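Local atomic coordinates of geranylgeranyl Pyrophosphate Synthetase (Geoglobus acetivorans, PDB entry 5JFQ), a protein that catalyses successive additions of isopentenyl diphosphate to dimethylallyl diphosphate, making geranylgeranyl diphosphate as its main product and some farnesyl diphosphate, with magnesium as cofactor. Residues A72-T75 with V76-T80; Y168-M171 with V172-T176. All blocks are in the same frame, centred on the assembly; numbering follows the deposited sequence.

Interaction 1 (A72-T75 with V76-T80); sequences AIET and VHNFT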
# COMPACT_ATOMS: atom_id res chain seq x y z
N ALA B 72 11.94 6.31 4.51
CA ALA B 72 10.66 5.60 4.48
C ALA B 72 9.50 6.57 4.37
O ALA B 72 8.56 6.33 3.60
CB ALA B 72 10.49 4.72 5.72
N ILE B 73 9.54 7.65 5.13
CA ILE B 73 8.46 8.62 5.08
C ILE B 73 8.42 9.32 3.72
O ILE B 73 7.34 9.55 3.16
CB ILE B 73 8.61 9.60 6.25
CG1 ILE B 73 8.32 8.84 7.54
CG2 ILE B 73 7.70 10.81 6.05
CD1 ILE B 73 8.09 9.72 8.71
N GLU B 74 9.58 9.65 3.15
CA GLU B 74 9.59 10.24 1.81
C GLU B 74 9.00 9.27 0.80
O GLU B 74 8.30 9.68 -0.13
CB GLU B 74 11.00 10.63 1.38
CG GLU B 74 11.07 11.24 -0.02
CD GLU B 74 10.48 12.64 -0.11
OE1 GLU B 74 10.10 13.20 0.93
OE2 GLU B 74 10.41 13.20 -1.22
N THR B 75 9.26 7.98 0.99
CA THR B 75 8.70 6.96 0.12
C THR B 75 7.17 6.94 0.23
O THR B 75 6.47 6.88 -0.79
CB THR B 75 9.32 5.61 0.47
OG1 THR B 75 10.73 5.77 0.58
CG2 THR B 75 9.00 4.56 -0.59
N VAL B 76 6.65 6.99 1.46
CA VAL B 76 5.21 7.14 1.64
C VAL B 76 4.71 8.37 0.90
O VAL B 76 3.71 8.32 0.17
CB VAL B 76 4.84 7.20 3.13
CG1 VAL B 76 3.37 7.67 3.28
CG2 VAL B 76 5.04 5.85 3.79
N HIS B 77 5.40 9.48 1.07
CA HIS B 77 4.97 10.67 0.43
C HIS B 77 4.90 10.49 -1.05
O HIS B 77 3.95 10.90 -1.65
CB HIS B 77 5.86 11.84 0.79
CG HIS B 77 5.42 13.15 0.22
ND1 HIS B 77 4.18 13.68 0.46
CD2 HIS B 77 6.04 14.01 -0.60
CE1 HIS B 77 4.06 14.82 -0.18
NE2 HIS B 77 5.18 15.04 -0.83
N ASN B 78 5.89 9.87 -1.64
CA ASN B 78 5.88 9.65 -3.08
C ASN B 78 4.80 8.65 -3.48
O ASN B 78 4.17 8.80 -4.53
CB ASN B 78 7.24 9.19 -3.56
CG ASN B 78 8.20 10.34 -3.76
OD1 ASN B 78 8.48 10.74 -4.90
ND2 ASN B 78 8.69 10.89 -2.66
N PHE B 79 4.58 7.63 -2.66
CA PHE B 79 3.44 6.76 -2.87
C PHE B 79 2.16 7.58 -2.99
O PHE B 79 1.40 7.42 -3.96
CB PHE B 79 3.35 5.76 -1.71
CG PHE B 79 1.93 5.44 -1.29
CD1 PHE B 79 1.06 4.80 -2.14
CD2 PHE B 79 1.50 5.78 -0.02
CE1 PHE B 79 -0.22 4.52 -1.74
CE2 PHE B 79 0.22 5.49 0.36
CZ PHE B 79 -0.64 4.86 -0.50
N THR B 80 1.89 8.48 -2.03
CA THR B 80 0.63 9.22 -2.06
C THR B 80 0.53 10.06 -3.33
O THR B 80 -0.50 10.04 -4.01
CB THR B 80 0.46 10.09 -0.82
OG1 THR B 80 1.54 11.02 -0.71
CG2 THR B 80 0.39 9.24 0.43

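Interaction 2 (Y168-M171 with V172-T176); sequences YLEM and VRKKT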
# COMPACT_ATOMS: atom_id res chain seq x y z
N TYR B 168 -13.02 20.47 7.38
CA TYR B 168 -11.92 20.74 6.45
C TYR B 168 -10.58 20.64 7.16
O TYR B 168 -9.61 20.14 6.59
CB TYR B 168 -12.09 22.13 5.84
CG TYR B 168 -10.82 22.67 5.22
CD1 TYR B 168 -9.91 23.41 5.98
CD2 TYR B 168 -10.51 22.42 3.89
CE1 TYR B 168 -8.74 23.89 5.43
CE2 TYR B 168 -9.34 22.91 3.33
CZ TYR B 168 -8.46 23.64 4.11
OH TYR B 168 -7.29 24.13 3.56
N LEU B 169 -10.50 21.14 8.40
CA LEU B 169 -9.21 21.16 9.08
C LEU B 169 -8.86 19.79 9.64
O LEU B 169 -7.67 19.47 9.79
CB LEU B 169 -9.21 22.21 10.18
CG LEU B 169 -8.96 23.66 9.73
CD1 LEU B 169 -8.97 24.58 10.92
CD2 LEU B 169 -7.66 23.79 8.95
N GLU B 170 -9.86 18.97 9.96
CA GLU B 170 -9.56 17.58 10.27
C GLU B 170 -9.05 16.85 9.04
O GLU B 170 -8.16 15.99 9.14
CB GLU B 170 -10.79 16.88 10.85
CG GLU B 170 -10.48 15.48 11.38
CD GLU B 170 -9.24 15.45 12.27
OE1 GLU B 170 -9.05 16.40 13.06
OE2 GLU B 170 -8.46 14.48 12.17
N MET B 171 -9.56 17.21 7.86
CA MET B 171 -9.08 16.61 6.62
C MET B 171 -7.64 16.99 6.36
O MET B 171 -6.83 16.14 5.97
CB MET B 171 -9.97 17.01 5.45
CG MET B 171 -9.51 16.45 4.12
SD MET B 171 -8.24 17.44 3.34
CE MET B 171 -9.12 19.00 3.09
N VAL B 172 -7.30 18.27 6.52
CA VAL B 172 -5.92 18.67 6.27
C VAL B 172 -4.99 18.02 7.28
O VAL B 172 -3.86 17.64 6.94
CB VAL B 172 -5.78 20.21 6.25
CG1 VAL B 172 -6.02 20.79 7.62
CG2 VAL B 172 -4.38 20.59 5.83
N ARG B 173 -5.45 17.85 8.51
CA ARG B 173 -4.64 17.20 9.53
C ARG B 173 -4.26 15.78 9.10
O ARG B 173 -3.10 15.37 9.24
CB ARG B 173 -5.40 17.19 10.86
CG ARG B 173 -4.74 16.43 11.98
CD ARG B 173 -5.76 15.94 12.99
NE ARG B 173 -5.25 14.75 13.65
CZ ARG B 173 -5.67 13.51 13.39
NH1 ARG B 173 -6.63 13.30 12.51
NH2 ARG B 173 -5.13 12.48 14.04
N LYS B 174 -5.23 15.04 8.56
CA LYS B 174 -4.96 13.69 8.06
C LYS B 174 -4.22 13.72 6.72
O LYS B 174 -3.25 12.99 6.53
CB LYS B 174 -6.26 12.92 7.91
CG LYS B 174 -7.01 12.60 9.19
CD LYS B 174 -8.16 11.66 8.85
CE LYS B 174 -8.93 11.19 10.06
NZ LYS B 174 -9.82 12.24 10.64
N LYS B 175 -4.67 14.57 5.78
CA LYS B 175 -4.23 14.42 4.40
C LYS B 175 -2.77 14.80 4.23
O LYS B 175 -2.02 14.11 3.53
CB LYS B 175 -5.12 15.24 3.45
CG LYS B 175 -4.80 15.03 1.96
CD LYS B 175 -4.69 13.53 1.61
CE LYS B 175 -4.14 13.27 0.20
NZ LYS B 175 -2.70 13.62 0.00
N THR B 176 -2.34 15.90 4.86
CA THR B 176 -0.95 16.30 4.76
C THR B 176 -0.26 16.53 6.10
O THR B 176 0.96 16.66 6.12
CB THR B 176 -0.84 17.57 3.89
OG1 THR B 176 -1.64 18.61 4.47
CG2 THR B 176 -1.33 17.30 2.45

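Interaction 1 (A72-T75 with V76-T80)
Glu-74 and Asn-78 sit one turn apart on helix 67-88 of the all-helical prenyl synthase fold, and the Asn-78 amide reaches back over that turn to take hold of both the backbone and the side chain of Glu-74. The carboxylate and amide planes stand 63° apart. Glu-74 sends CG anti to the backbone N and then bends at chi2, which brings OE2 within 3.2 Å of Asn-78 ND2. This bond is bent, 137° at the hydrogen, and the amide arrives above the carboxylate plane. The same ND2 makes a straighter bond, 168°, to Glu-74 O at 2.8 Å. OE2 also forms a salt bridge with Arg-46, so the carboxylate is held by two partners and is probably kept ionised.

The ring of His-77 swings off another side, towards Arg-48 and Leu-179; His-77 and Arg-48 both probably bind isopentenyl diphosphate, as in related synthases. On the buried flank, Val-76 packs against helices 105-123 and 130-159, while Phe-79 stacks on Tyr-116 and touches Asp-113 of the second subunit, placing this turn near the dimer interface. Regular helix bonds run beneath these side chains, among them Phe-79 N to Thr-75 O at 2.8 Å. Glu-74 O accepts two hydrogens from a single residue, the backbone N of Asn-78 at 2.9 Å and its ND2, which approach from opposite faces of the carbonyl plane.

Interaction 2 (Y168-M171 with V172-T176)
Glu-170 lies alongside Arg-173 on the partly exposed side of helix 165-190, the two side chains pointing the same way, with the carboxylate and guanidinium planes 35° apart. Glu-170 OE2 faces the guanidinium edge near its plane and pairs with NH1 in a salt bridge, although the modelled atoms are too close for the exact geometry to be trusted. Lys-174 comes from the next turn, its bent end placing NZ 3.0 Å from Glu-170 OE2, a distance that shares the uncertainty in the place of that oxygen. Beyond this network, Arg-173 NH2 forms a salt bridge to Glu-146, which ties the cluster to helix 130-159.

The apolar flank is made by Leu-169 and Val-172, side by side with Leu-169 CD2 3.7 Å from Val-172 CG1, and both rest on Ile-210 of helix 195-221. Met-171 runs beside the root of Lys-175, with Met-171 SD 3.8 Å from Lys-175 CB. Bent at chi2 and chi4, the Lys-175 chain carries NZ to a salt bridge with Asp-84, which probably binds magnesium; Lys-175 and Thr-176 themselves probably help bind dimethylallyl diphosphate. Around 173-176 the helix widens into a pi-type turn. Positive charge is thus divided along one helix: Arg-173 and Lys-174, next to Glu-170, would probably favour its ionised form, although the exact pairing of OE2 is doubtful in the model, whereas Lys-175 turns to the probable magnesium ligand.

How the interactions relate
From the N terminus the chain reaches interaction 1 first, in the middle of helix 67-88, and interaction 2 later, in the first half of helix 165-190. Each links successive turns of its own helix and closes no long loop; the two follow in series, neither nesting nor crossing. Their centres are about 17 Å apart and their nearest atoms about 5 Å, without touching. The two helices are joined directly, polar contact at Asp-84 being complemented by Leu-179 and Ile-182, which pack on Ile-73. From helix 47-58, Arg-48 also makes a weak hydrogen bond to the backbone O of Thr-176, so it lies between the two contacts, next to residues that probably bind the two substrates.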